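Side-chain contact in isochorismatase family protein (Enterococcus faecalis, PDB 2A67), which is of unestablished function but is probably a hydrolase of the isochorismatase family: residues N91-D94 with L95-Q99. Residues are numbered along the deposited sequence; the frame is centred on the assembly and turned at random. Where two conformers were deposited one is given.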
ATOM      1  N   ASN D  91     -11.626  11.677   8.963  0.50 30.62           N
ATOM      2  CA  ASN D  91     -12.123  12.864   8.309  0.50 31.01           C
ATOM      3  C   ASN D  91     -11.115  13.414   7.266  0.50 30.73           C
ATOM      4  O   ASN D  91     -11.256  14.540   6.823  0.50 30.40           O
ATOM      5  CB  ASN D  91     -12.436  13.942   9.363  0.50 30.81           C
ATOM      6  CG  ASN D  91     -13.598  13.561  10.282  0.50 31.87           C
ATOM      7  OD1 ASN D  91     -14.443  12.734   9.937  0.50 32.41           O
ATOM      8  ND2 ASN D  91     -13.648  14.176  11.457  0.50 33.62           N
ATOM      9  N   LEU D  92     -10.102  12.625   6.892  1.00 30.73           N
ATOM     10  CA  LEU D  92      -9.064  13.102   5.920  1.00 30.65           C
ATOM     11  C   LEU D  92      -9.613  13.487   4.544  1.00 32.53           C
ATOM     12  O   LEU D  92      -9.357  14.601   4.054  1.00 33.30           O
ATOM     13  CB  LEU D  92      -7.867  12.161   5.806  1.00 30.03           C
ATOM     14  CG  LEU D  92      -6.682  12.732   4.947  1.00 29.92           C
ATOM     15  CD1 LEU D  92      -6.372  14.196   5.329  1.00 24.60           C
ATOM     16  CD2 LEU D  92      -5.450  11.813   5.062  1.00 27.61           C
ATOM     17  N   ASN D  93     -10.380  12.595   3.918  1.00 33.19           N
ATOM     18  CA  ASN D  93     -10.881  12.856   2.585  1.00 34.20           C
ATOM     19  C   ASN D  93     -11.801  14.093   2.600  1.00 34.27           C
ATOM     20  O   ASN D  93     -11.693  15.001   1.723  1.00 32.19           O
ATOM     21  CB  ASN D  93     -11.560  11.609   2.069  1.00 35.28           C
ATOM     22  CG  ASN D  93     -11.640  11.571   0.598  1.00 40.32           C
ATOM     23  OD1 ASN D  93     -12.747  11.592   0.035  1.00 45.23           O
ATOM     24  ND2 ASN D  93     -10.483  11.547  -0.071  1.00 38.81           N
ATOM     25  N   ASP D  94     -12.637  14.193   3.643  1.00 33.86           N
ATOM     26  CA  ASP D  94     -13.530  15.365   3.786  1.00 34.68           C
ATOM     27  C   ASP D  94     -12.815  16.695   3.925  1.00 33.41           C
ATOM     28  O   ASP D  94     -13.257  17.679   3.385  1.00 34.39           O
ATOM     29  CB  ASP D  94     -14.503  15.219   4.965  1.00 35.65           C
ATOM     30  CG  ASP D  94     -15.659  14.279   4.656  1.00 39.46           C
ATOM     31  OD1 ASP D  94     -15.755  13.811   3.501  1.00 42.80           O
ATOM     32  OD2 ASP D  94     -16.454  13.998   5.578  1.00 43.77           O
ATOM     33  N   LEU D  95     -11.769  16.715   4.723  1.00 32.45           N
ATOM     34  CA  LEU D  95     -10.982  17.899   4.937  1.00 31.96           C
ATOM     35  C   LEU D  95     -10.318  18.317   3.588  1.00 31.70           C
ATOM     36  O   LEU D  95     -10.443  19.476   3.156  1.00 32.38           O
ATOM     37  CB  LEU D  95      -9.921  17.604   6.018  1.00 30.80           C
ATOM     38  CG  LEU D  95      -8.877  18.744   6.117  1.00 31.38           C
ATOM     39  CD1 LEU D  95      -9.558  20.023   6.615  1.00 34.75           C
ATOM     40  CD2 LEU D  95      -7.705  18.387   6.964  1.00 28.59           C
ATOM     41  N   LEU D  96      -9.682  17.358   2.910  1.00 31.21           N
ATOM     42  CA  LEU D  96      -9.059  17.638   1.577  1.00 30.89           C
ATOM     43  C   LEU D  96     -10.013  18.217   0.547  1.00 32.25           C
ATOM     44  O   LEU D  96      -9.647  19.116  -0.230  1.00 32.30           O
ATOM     45  CB  LEU D  96      -8.423  16.379   1.022  1.00 29.12           C
ATOM     46  CG  LEU D  96      -7.276  15.907   1.905  1.00 27.44           C
ATOM     47  CD1 LEU D  96      -6.656  14.630   1.384  1.00 25.27           C
ATOM     48  CD2 LEU D  96      -6.253  17.020   2.072  1.00 29.45           C
ATOM     49  N   THR D  97     -11.224  17.670   0.510  1.00 34.03           N
ATOM     50  CA  THR D  97     -12.299  18.196  -0.318  1.00 36.24           C
ATOM     51  C   THR D  97     -12.655  19.613   0.127  1.00 37.73           C
ATOM     52  O   THR D  97     -12.676  20.525  -0.692  1.00 38.88           O
ATOM     53  CB  THR D  97     -13.545  17.284  -0.243  1.00 35.93           C
ATOM     54  OG1 THR D  97     -13.147  15.941  -0.487  1.00 36.42           O
ATOM     55  CG2 THR D  97     -14.590  17.672  -1.276  1.00 37.45           C
ATOM     56  N   GLU D  98     -12.927  19.801   1.422  1.00 38.94           N
ATOM     57  CA  GLU D  98     -13.261  21.129   1.928  1.00 40.18           C
ATOM     58  C   GLU D  98     -12.156  22.166   1.608  1.00 39.80           C
ATOM     59  O   GLU D  98     -12.454  23.303   1.292  1.00 40.22           O
ATOM     60  CB  GLU D  98     -13.549  21.026   3.407  1.00 40.93           C
ATOM     61  CG  GLU D  98     -13.436  22.266   4.277  1.00 45.93           C
ATOM     62  CD  GLU D  98     -13.251  21.848   5.743  1.00 53.45           C
ATOM     63  OE1 GLU D  98     -13.928  20.844   6.158  1.00 54.17           O
ATOM     64  OE2 GLU D  98     -12.410  22.476   6.456  1.00 53.24           O
ATOM     65  N   GLN D  99     -10.895  21.749   1.680  1.00 38.71           N
ATOM     66  CA  GLN D  99      -9.769  22.622   1.394  1.00 37.49           C
ATOM     67  C   GLN D  99      -9.370  22.699  -0.084  1.00 35.67           C
ATOM     68  O   GLN D  99      -8.423  23.412  -0.405  1.00 37.15           O
ATOM     69  CB  GLN D  99      -8.552  22.235   2.239  1.00 37.38           C
ATOM     70  CG  GLN D  99      -8.729  22.392   3.767  1.00 39.82           C
ATOM     71  CD  GLN D  99      -9.122  23.800   4.170  1.00 40.99           C
ATOM     72  OE1 GLN D  99     -10.108  24.002   4.883  1.00 42.38           O
ATOM     73  NE2 GLN D  99      -8.351  24.773   3.730  1.00 37.11           N
TER
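Leu92 lays its CD1 methyl against Leu96 one helical turn on, 3.9 Å from Leu96 CG, and the two side chains meet at a slant. Leu92 sets CG opposite its own backbone N, whereas in Leu96 CG is opposite the carbonyl carbon (chi1 -64°). This places Leu96 CG 3.3 Å from the carbonyl oxygen Leu92 O as well as beside Leu92 CD1. That oxygen also accepts the N-H of Leu96 in a nearly straight i to i+4 bond, with Leu96 N 3.0 Å from Leu92 O. On another side of the helix, Thr97 OG1 donates to Asn93 O at 2.8 Å, the side-chain-to-backbone bond characteristic of a helical threonine. The hydroxyl arrives above the carbonyl plane, 39° out of it, while Thr97 N reaches the same Asn93 O at 3.0 Å almost in line with the carbonyl bond. Asn93 O thus takes two donors from one residue, and the OG1 bond favours the chi1 in which the hydroxyl lies beside the backbone N. Bonds from Leu95 N to Asn91 O and from Glu98 N to Asp94 O continue the alpha-helical pattern. Helix 92-98 turns Leu92 and Leu95 onto Ile79 of strand 77-81, while Leu95 and Leu96 both touch Ile48 of adjacent strand 47-52.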